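Local coordinates for insecticidal Delta-Endotoxin Cry8Ea1 (Bacillus Thuringiensis, PDB 3EB7), which is an insecticidal three-domain crystal toxin that kills Holotrichia parallela larvae, probably by forming pores in gut-cell membranes, at residues A[465-479]-A[573-585]. Numbering follows the deposited sequence.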
ATOM      1  N   ASN A 465       5.326   3.346 -15.738  1.00 29.45           N
ATOM      2  CA  ASN A 465       6.536   2.837 -15.110  1.00 29.36           C
ATOM      3  C   ASN A 465       6.106   2.341 -13.708  1.00 29.02           C
ATOM      4  O   ASN A 465       5.003   2.670 -13.257  1.00 29.46           O
ATOM      5  CB  ASN A 465       7.607   3.951 -15.027  1.00 29.44           C
ATOM      6  CG  ASN A 465       7.204   5.106 -14.100  1.00 31.55           C
ATOM      7  OD1 ASN A 465       6.894   4.903 -12.922  1.00 32.09           O
ATOM      8  ND2 ASN A 465       7.208   6.325 -14.633  1.00 32.28           N
ATOM      9  N   GLU A 466       6.952   1.569 -13.023  1.00 28.48           N
ATOM     10  CA  GLU A 466       6.654   1.099 -11.658  1.00 27.72           C
ATOM     11  C   GLU A 466       7.637   1.648 -10.618  1.00 27.12           C
ATOM     12  O   GLU A 466       8.037   0.944  -9.683  1.00 26.93           O
ATOM     13  CB  GLU A 466       6.619  -0.435 -11.599  1.00 28.38           C
ATOM     14  CG  GLU A 466       5.666  -1.105 -12.619  1.00 30.98           C
ATOM     15  CD  GLU A 466       4.216  -0.746 -12.367  1.00 34.80           C
ATOM     16  OE1 GLU A 466       3.893  -0.337 -11.223  1.00 38.60           O
ATOM     17  OE2 GLU A 466       3.385  -0.872 -13.295  1.00 37.46           O
ATOM     18  N   VAL A 467       8.029   2.906 -10.796  1.00 25.84           N
ATOM     19  CA  VAL A 467       8.889   3.603  -9.853  1.00 24.95           C
ATOM     20  C   VAL A 467       8.221   3.696  -8.466  1.00 24.44           C
ATOM     21  O   VAL A 467       8.899   3.734  -7.436  1.00 23.97           O
ATOM     22  CB  VAL A 467       9.324   5.006 -10.408  1.00 25.32           C
ATOM     23  CG1 VAL A 467       9.978   5.890  -9.305  1.00 23.97           C
ATOM     24  CG2 VAL A 467      10.290   4.831 -11.603  1.00 22.42           C
ATOM     25  N   GLY A 468       6.892   3.678  -8.460  1.00 23.57           N
ATOM     26  CA  GLY A 468       6.110   3.733  -7.243  1.00 22.14           C
ATOM     27  C   GLY A 468       6.194   2.496  -6.373  1.00 22.10           C
ATOM     28  O   GLY A 468       5.719   2.522  -5.253  1.00 22.45           O
ATOM     29  N   HIS A 469       6.830   1.423  -6.847  1.00 21.64           N
ATOM     30  CA  HIS A 469       7.158   0.300  -5.955  1.00 20.57           C
ATOM     31  C   HIS A 469       7.969   0.735  -4.771  1.00 20.18           C
ATOM     32  O   HIS A 469       7.876   0.127  -3.722  1.00 20.32           O
ATOM     33  CB  HIS A 469       7.897  -0.832  -6.643  1.00 21.41           C
ATOM     34  CG  HIS A 469       7.062  -1.622  -7.596  1.00 19.61           C
ATOM     35  ND1 HIS A 469       7.616  -2.455  -8.538  1.00 18.43           N
ATOM     36  CD2 HIS A 469       5.721  -1.711  -7.749  1.00 18.28           C
ATOM     37  CE1 HIS A 469       6.649  -3.029  -9.233  1.00 17.77           C
ATOM     38  NE2 HIS A 469       5.491  -2.587  -8.778  1.00 18.22           N
ATOM     39  N   TYR A 470       8.750   1.789  -4.937  1.00 19.96           N
ATOM     40  CA  TYR A 470       9.468   2.420  -3.826  1.00 19.98           C
ATOM     41  C   TYR A 470       8.644   3.425  -3.002  1.00 20.45           C
ATOM     42  O   TYR A 470       9.031   3.742  -1.871  1.00 21.18           O
ATOM     43  CB  TYR A 470      10.711   3.148  -4.353  1.00 20.00           C
ATOM     44  CG  TYR A 470      11.887   2.238  -4.655  1.00 17.92           C
ATOM     45  CD1 TYR A 470      12.137   1.800  -5.958  1.00 16.54           C
ATOM     46  CD2 TYR A 470      12.731   1.796  -3.619  1.00 17.49           C
ATOM     47  CE1 TYR A 470      13.215   0.953  -6.253  1.00 16.46           C
ATOM     48  CE2 TYR A 470      13.802   0.936  -3.892  1.00 18.82           C
ATOM     49  CZ  TYR A 470      14.036   0.523  -5.204  1.00 18.14           C
ATOM     50  OH  TYR A 470      15.105  -0.304  -5.464  1.00 20.28           O
ATOM     51  N   LEU A 471       7.526   3.932  -3.549  1.00 19.72           N
ATOM     52  CA  LEU A 471       6.884   5.164  -2.997  1.00 18.86           C
ATOM     53  C   LEU A 471       5.519   4.898  -2.339  1.00 19.72           C
ATOM     54  O   LEU A 471       4.986   5.739  -1.637  1.00 19.63           O
ATOM     55  CB  LEU A 471       6.756   6.237  -4.107  1.00 17.30           C
ATOM     56  CG  LEU A 471       7.980   6.380  -5.042  1.00 17.24           C
ATOM     57  CD1 LEU A 471       7.711   7.307  -6.235  1.00 16.59           C
ATOM     58  CD2 LEU A 471       9.240   6.862  -4.294  1.00 13.66           C
ATOM     59  N   GLY A 472       4.958   3.717  -2.592  1.00 20.79           N
ATOM     60  CA  GLY A 472       3.656   3.342  -2.073  1.00 21.39           C
ATOM     61  C   GLY A 472       2.549   3.828  -2.969  1.00 21.18           C
ATOM     62  O   GLY A 472       1.387   3.871  -2.545  1.00 21.43           O
ATOM     63  N   GLY A 473       2.912   4.166  -4.209  1.00 21.24           N
ATOM     64  CA  GLY A 473       1.992   4.772  -5.198  1.00 21.23           C
ATOM     65  C   GLY A 473       2.754   5.430  -6.353  1.00 21.22           C
ATOM     66  O   GLY A 473       3.953   5.522  -6.312  1.00 20.74           O
ATOM     67  N   ASP A 474       2.054   5.922  -7.355  1.00 21.46           N
ATOM     68  CA  ASP A 474       2.700   6.468  -8.534  1.00 23.37           C
ATOM     69  C   ASP A 474       3.278   7.892  -8.381  1.00 22.94           C
ATOM     70  O   ASP A 474       2.634   8.798  -7.836  1.00 24.72           O
ATOM     71  CB  ASP A 474       1.724   6.459  -9.698  1.00 24.85           C
ATOM     72  CG  ASP A 474       1.350   5.046 -10.149  1.00 29.81           C
ATOM     73  OD1 ASP A 474       2.210   4.118 -10.071  1.00 34.77           O
ATOM     74  OD2 ASP A 474       0.181   4.878 -10.585  1.00 34.29           O
ATOM     75  N   PRO A 475       4.500   8.103  -8.867  1.00 21.88           N
ATOM     76  CA  PRO A 475       5.016   9.480  -8.935  1.00 20.36           C
ATOM     77  C   PRO A 475       4.397  10.193 -10.166  1.00 20.20           C
ATOM     78  O   PRO A 475       3.811   9.523 -11.023  1.00 18.49           O
ATOM     79  CB  PRO A 475       6.500   9.261  -9.207  1.00 20.20           C
ATOM     80  CG  PRO A 475       6.525   7.961 -10.073  1.00 19.68           C
ATOM     81  CD  PRO A 475       5.445   7.099  -9.418  1.00 21.21           C
ATOM     82  N   ILE A 476       4.566  11.518 -10.274  1.00 20.39           N
ATOM     83  CA  ILE A 476       4.293  12.223 -11.534  1.00 21.21           C
ATOM     84  C   ILE A 476       5.654  12.476 -12.210  1.00 22.08           C
ATOM     85  O   ILE A 476       6.589  12.871 -11.544  1.00 22.36           O
ATOM     86  CB  ILE A 476       3.435  13.550 -11.340  1.00 21.69           C
ATOM     87  CG1 ILE A 476       2.070  13.279 -10.669  1.00 20.22           C
ATOM     88  CG2 ILE A 476       3.188  14.293 -12.659  1.00 20.06           C
ATOM     89  CD1 ILE A 476       1.310  12.182 -11.276  1.00 18.90           C
ATOM     90  N   SER A 477       5.749  12.233 -13.517  1.00 23.16           N
ATOM     91  CA  SER A 477       7.016  12.330 -14.288  1.00 24.88           C
ATOM     92  C   SER A 477       7.047  13.527 -15.242  1.00 25.13           C
ATOM     93  O   SER A 477       6.027  13.872 -15.816  1.00 26.67           O
ATOM     94  CB  SER A 477       7.235  11.062 -15.134  1.00 24.41           C
ATOM     95  OG  SER A 477       7.083   9.896 -14.331  1.00 28.01           O
ATOM     96  N   PHE A 478       8.217  14.139 -15.433  1.00 25.84           N
ATOM     97  CA  PHE A 478       8.391  15.163 -16.475  1.00 25.65           C
ATOM     98  C   PHE A 478       9.601  14.842 -17.331  1.00 25.89           C
ATOM     99  O   PHE A 478      10.673  14.598 -16.806  1.00 25.27           O
ATOM    100  CB  PHE A 478       8.516  16.556 -15.870  1.00 24.73           C
ATOM    101  CG  PHE A 478       7.386  16.905 -14.950  1.00 26.33           C
ATOM    102  CD1 PHE A 478       7.439  16.570 -13.594  1.00 26.25           C
ATOM    103  CD2 PHE A 478       6.251  17.542 -15.434  1.00 26.09           C
ATOM    104  CE1 PHE A 478       6.362  16.850 -12.745  1.00 26.98           C
ATOM    105  CE2 PHE A 478       5.173  17.846 -14.576  1.00 27.74           C
ATOM    106  CZ  PHE A 478       5.226  17.497 -13.240  1.00 25.38           C
ATOM    107  N   ASN A 479       9.391  14.779 -18.646  1.00 26.79           N
ATOM    108  CA  ASN A 479      10.478  14.706 -19.617  1.00 27.94           C
ATOM    109  C   ASN A 479      10.844  16.107 -20.116  1.00 27.90           C
ATOM    110  O   ASN A 479      11.819  16.278 -20.824  1.00 29.05           O
ATOM    111  CB  ASN A 479      10.106  13.814 -20.807  1.00 28.75           C
ATOM    112  CG  ASN A 479      10.062  12.341 -20.447  1.00 30.09           C
ATOM    113  OD1 ASN A 479       9.065  11.659 -20.715  1.00 33.68           O
ATOM    114  ND2 ASN A 479      11.142  11.835 -19.860  1.00 28.42           N
ATOM    115  N   VAL A 573      18.503  15.806 -23.487  1.00 32.33           N
ATOM    116  CA  VAL A 573      18.868  14.539 -24.100  1.00 32.98           C
ATOM    117  C   VAL A 573      17.833  13.477 -23.747  1.00 33.00           C
ATOM    118  O   VAL A 573      17.181  13.591 -22.724  1.00 32.24           O
ATOM    119  CB  VAL A 573      20.220  14.100 -23.565  1.00 33.31           C
ATOM    120  CG1 VAL A 573      20.478  12.639 -23.910  1.00 35.22           C
ATOM    121  CG2 VAL A 573      21.328  15.015 -24.130  1.00 33.96           C
ATOM    122  N   GLY A 574      17.689  12.450 -24.592  1.00 33.19           N
ATOM    123  CA  GLY A 574      16.713  11.381 -24.361  1.00 33.34           C
ATOM    124  C   GLY A 574      16.973  10.674 -23.045  1.00 33.11           C
ATOM    125  O   GLY A 574      18.030  10.063 -22.855  1.00 33.48           O
ATOM    126  N   GLY A 575      16.020  10.766 -22.126  1.00 32.74           N
ATOM    127  CA  GLY A 575      16.188  10.158 -20.799  1.00 31.77           C
ATOM    128  C   GLY A 575      16.079  11.220 -19.733  1.00 31.09           C
ATOM    129  O   GLY A 575      15.910  10.922 -18.551  1.00 32.20           O
ATOM    130  N   SER A 576      16.155  12.476 -20.151  1.00 29.64           N
ATOM    131  CA  SER A 576      15.984  13.596 -19.238  1.00 28.93           C
ATOM    132  C   SER A 576      14.609  13.507 -18.556  1.00 27.76           C
ATOM    133  O   SER A 576      13.588  13.454 -19.231  1.00 27.69           O
ATOM    134  CB  SER A 576      16.170  14.893 -20.009  1.00 28.87           C
ATOM    135  OG  SER A 576      17.471  14.879 -20.595  1.00 30.11           O
ATOM    136  N   VAL A 577      14.596  13.438 -17.233  1.00 26.01           N
ATOM    137  CA  VAL A 577      13.366  13.122 -16.507  1.00 24.82           C
ATOM    138  C   VAL A 577      13.467  13.611 -15.058  1.00 24.58           C
ATOM    139  O   VAL A 577      14.512  13.493 -14.416  1.00 24.86           O
ATOM    140  CB  VAL A 577      13.033  11.570 -16.609  1.00 26.02           C
ATOM    141  CG1 VAL A 577      13.977  10.706 -15.713  1.00 22.72           C
ATOM    142  CG2 VAL A 577      11.519  11.247 -16.338  1.00 25.26           C
ATOM    143  N   VAL A 578      12.392  14.228 -14.583  1.00 24.02           N
ATOM    144  CA  VAL A 578      12.155  14.499 -13.170  1.00 23.03           C
ATOM    145  C   VAL A 578      10.899  13.714 -12.709  1.00 23.30           C
ATOM    146  O   VAL A 578       9.800  13.913 -13.261  1.00 23.10           O
ATOM    147  CB  VAL A 578      11.923  16.011 -12.946  1.00 22.81           C
ATOM    148  CG1 VAL A 578      11.746  16.365 -11.459  1.00 21.84           C
ATOM    149  CG2 VAL A 578      13.052  16.829 -13.554  1.00 22.80           C
ATOM    150  N   TYR A 579      11.064  12.831 -11.722  1.00 22.99           N
ATOM    151  CA  TYR A 579       9.925  12.214 -11.022  1.00 23.32           C
ATOM    152  C   TYR A 579       9.646  12.959  -9.742  1.00 23.97           C
ATOM    153  O   TYR A 579      10.567  13.187  -8.950  1.00 25.04           O
ATOM    154  CB  TYR A 579      10.231  10.787 -10.619  1.00 23.22           C
ATOM    155  CG  TYR A 579      10.589   9.887 -11.737  1.00 25.14           C
ATOM    156  CD1 TYR A 579      11.906   9.723 -12.082  1.00 22.47           C
ATOM    157  CD2 TYR A 579       9.607   9.210 -12.477  1.00 25.72           C
ATOM    158  CE1 TYR A 579      12.275   8.913 -13.092  1.00 24.90           C
ATOM    159  CE2 TYR A 579       9.974   8.386 -13.543  1.00 27.24           C
ATOM    160  CZ  TYR A 579      11.325   8.235 -13.827  1.00 27.46           C
ATOM    161  OH  TYR A 579      11.803   7.401 -14.842  1.00 30.05           O
ATOM    162  N   ILE A 580       8.399  13.347  -9.528  1.00 24.24           N
ATOM    163  CA  ILE A 580       7.994  13.956  -8.248  1.00 25.12           C
ATOM    164  C   ILE A 580       7.098  13.000  -7.437  1.00 24.70           C
ATOM    165  O   ILE A 580       6.077  12.538  -7.917  1.00 24.49           O
ATOM    166  CB  ILE A 580       7.336  15.334  -8.445  1.00 25.22           C
ATOM    167  CG1 ILE A 580       8.313  16.263  -9.183  1.00 25.48           C
ATOM    168  CG2 ILE A 580       6.928  15.928  -7.072  1.00 26.35           C
ATOM    169  CD1 ILE A 580       7.747  17.656  -9.361  1.00 27.73           C
ATOM    170  N   ASP A 581       7.537  12.668  -6.237  1.00 25.29           N
ATOM    171  CA  ASP A 581       6.861  11.676  -5.393  1.00 26.58           C
ATOM    172  C   ASP A 581       5.829  12.341  -4.504  1.00 26.16           C
ATOM    173  O   ASP A 581       4.635  12.114  -4.663  1.00 26.28           O
ATOM    174  CB  ASP A 581       7.867  10.875  -4.549  1.00 27.41           C
ATOM    175  CG  ASP A 581       7.200  10.079  -3.381  1.00 32.64           C
ATOM    176  OD1 ASP A 581       7.863   9.904  -2.347  1.00 37.19           O
ATOM    177  OD2 ASP A 581       6.028   9.612  -3.472  1.00 38.71           O
ATOM    178  N   ARG A 582       6.286  13.164  -3.577  1.00 25.73           N
ATOM    179  CA  ARG A 582       5.395  13.735  -2.597  1.00 26.13           C
ATOM    180  C   ARG A 582       5.899  15.074  -2.097  1.00 26.28           C
ATOM    181  O   ARG A 582       7.086  15.384  -2.197  1.00 26.67           O
ATOM    182  CB  ARG A 582       5.250  12.772  -1.415  1.00 26.33           C
ATOM    183  CG  ARG A 582       6.564  12.431  -0.682  1.00 27.23           C
ATOM    184  CD  ARG A 582       6.221  11.572   0.524  1.00 33.00           C
ATOM    185  NE  ARG A 582       7.359  10.957   1.217  1.00 35.09           N
ATOM    186  CZ  ARG A 582       7.640   9.653   1.194  1.00 36.01           C
ATOM    187  NH1 ARG A 582       8.673   9.164   1.879  1.00 37.34           N
ATOM    188  NH2 ARG A 582       6.899   8.831   0.470  1.00 38.51           N
ATOM    189  N   ILE A 583       4.992  15.852  -1.535  1.00 26.55           N
ATOM    190  CA  ILE A 583       5.352  17.052  -0.795  1.00 27.59           C
ATOM    191  C   ILE A 583       5.174  16.717   0.666  1.00 27.32           C
ATOM    192  O   ILE A 583       4.214  16.044   1.036  1.00 27.95           O
ATOM    193  CB  ILE A 583       4.388  18.189  -1.089  1.00 27.86           C
ATOM    194  CG1 ILE A 583       4.429  18.598  -2.556  1.00 28.39           C
ATOM    195  CG2 ILE A 583       4.654  19.388  -0.168  1.00 29.65           C
ATOM    196  CD1 ILE A 583       3.066  19.209  -3.015  1.00 32.38           C
ATOM    197  N   GLU A 584       6.102  17.168   1.501  1.00 27.23           N
ATOM    198  CA  GLU A 584       5.921  17.080   2.950  1.00 26.60           C
ATOM    199  C   GLU A 584       5.882  18.505   3.457  1.00 25.73           C
ATOM    200  O   GLU A 584       6.706  19.343   3.069  1.00 23.73           O
ATOM    201  CB  GLU A 584       7.012  16.255   3.639  1.00 26.29           C
ATOM    202  CG  GLU A 584       7.260  14.899   2.944  1.00 28.74           C
ATOM    203  CD  GLU A 584       8.341  14.065   3.615  1.00 28.19           C
ATOM    204  OE1 GLU A 584       9.240  14.634   4.250  1.00 31.23           O
ATOM    205  OE2 GLU A 584       8.301  12.826   3.514  1.00 31.72           O
ATOM    206  N   LEU A 585       4.871  18.750   4.293  1.00 25.92           N
ATOM    207  CA  LEU A 585       4.617  20.014   4.934  1.00 26.00           C
ATOM    208  C   LEU A 585       5.032  19.880   6.383  1.00 26.33           C
ATOM    209  O   LEU A 585       4.597  18.963   7.089  1.00 25.28           O
ATOM    210  CB  LEU A 585       3.134  20.370   4.830  1.00 26.39           C
ATOM    211  CG  LEU A 585       2.746  20.858   3.433  1.00 28.01           C
ATOM    212  CD1 LEU A 585       1.256  20.641   3.148  1.00 28.33           C
ATOM    213  CD2 LEU A 585       3.131  22.335   3.290  1.00 29.74           C
TER
HETATM  214  O   HOH W   1       2.799  11.057  -6.455  1.00 22.09           O
HETATM  215  O   HOH W   2       4.381   8.629  -5.263  1.00 24.32           O
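Strands 476-478 and 578-585 run antiparallel, their axes 4.7 Å apart at closest approach, with Ile476-Ile580 and Phe478-Val578 as hydrogen-bonded pairs. Ser477 faces Tyr579 between them as a non-hydrogen-bonded pair. Past the strand end, Asn479 ND2 donates to Ser576 O at 3.0 Å; the bond is nearly straight (175°), and Ser576 O lies in the amide plane of Asn479.

The ring of Tyr579 gathers much of the packing on its face of the sheet. Its CG sits beside the backbone N (chi1 -58°), which brings the ring back over segment 465-479. Ser477 OG meets Tyr579 CD2 obliquely at 3.2 Å. Val467 CG2 lies over one ring face, 4.1 Å from Tyr579 CE2. Asn465 ND2 comes to the ring edge, 3.6 Å from CE2, with its amide nearly perpendicular to the ring. Asn465 OD1 meanwhile accepts from Val467 N in an Asx turn. On the other side of the sheet, Phe478 CE1 touches Ile580 CD1 at 3.7 Å, and both side chains reach Val566 of strand 559-567.

Leu471 lies along the Asp581 carboxylate, its CB 3.5 Å from OD2. One water links Asp474 O to Asp581 O. Asp581 also forms salt bridges with Arg582 and Arg504.

The pairing places short strand 476-478 beside strand 578-588, in the C-terminal beta-sandwich (domain III) of three-domain Cry toxins.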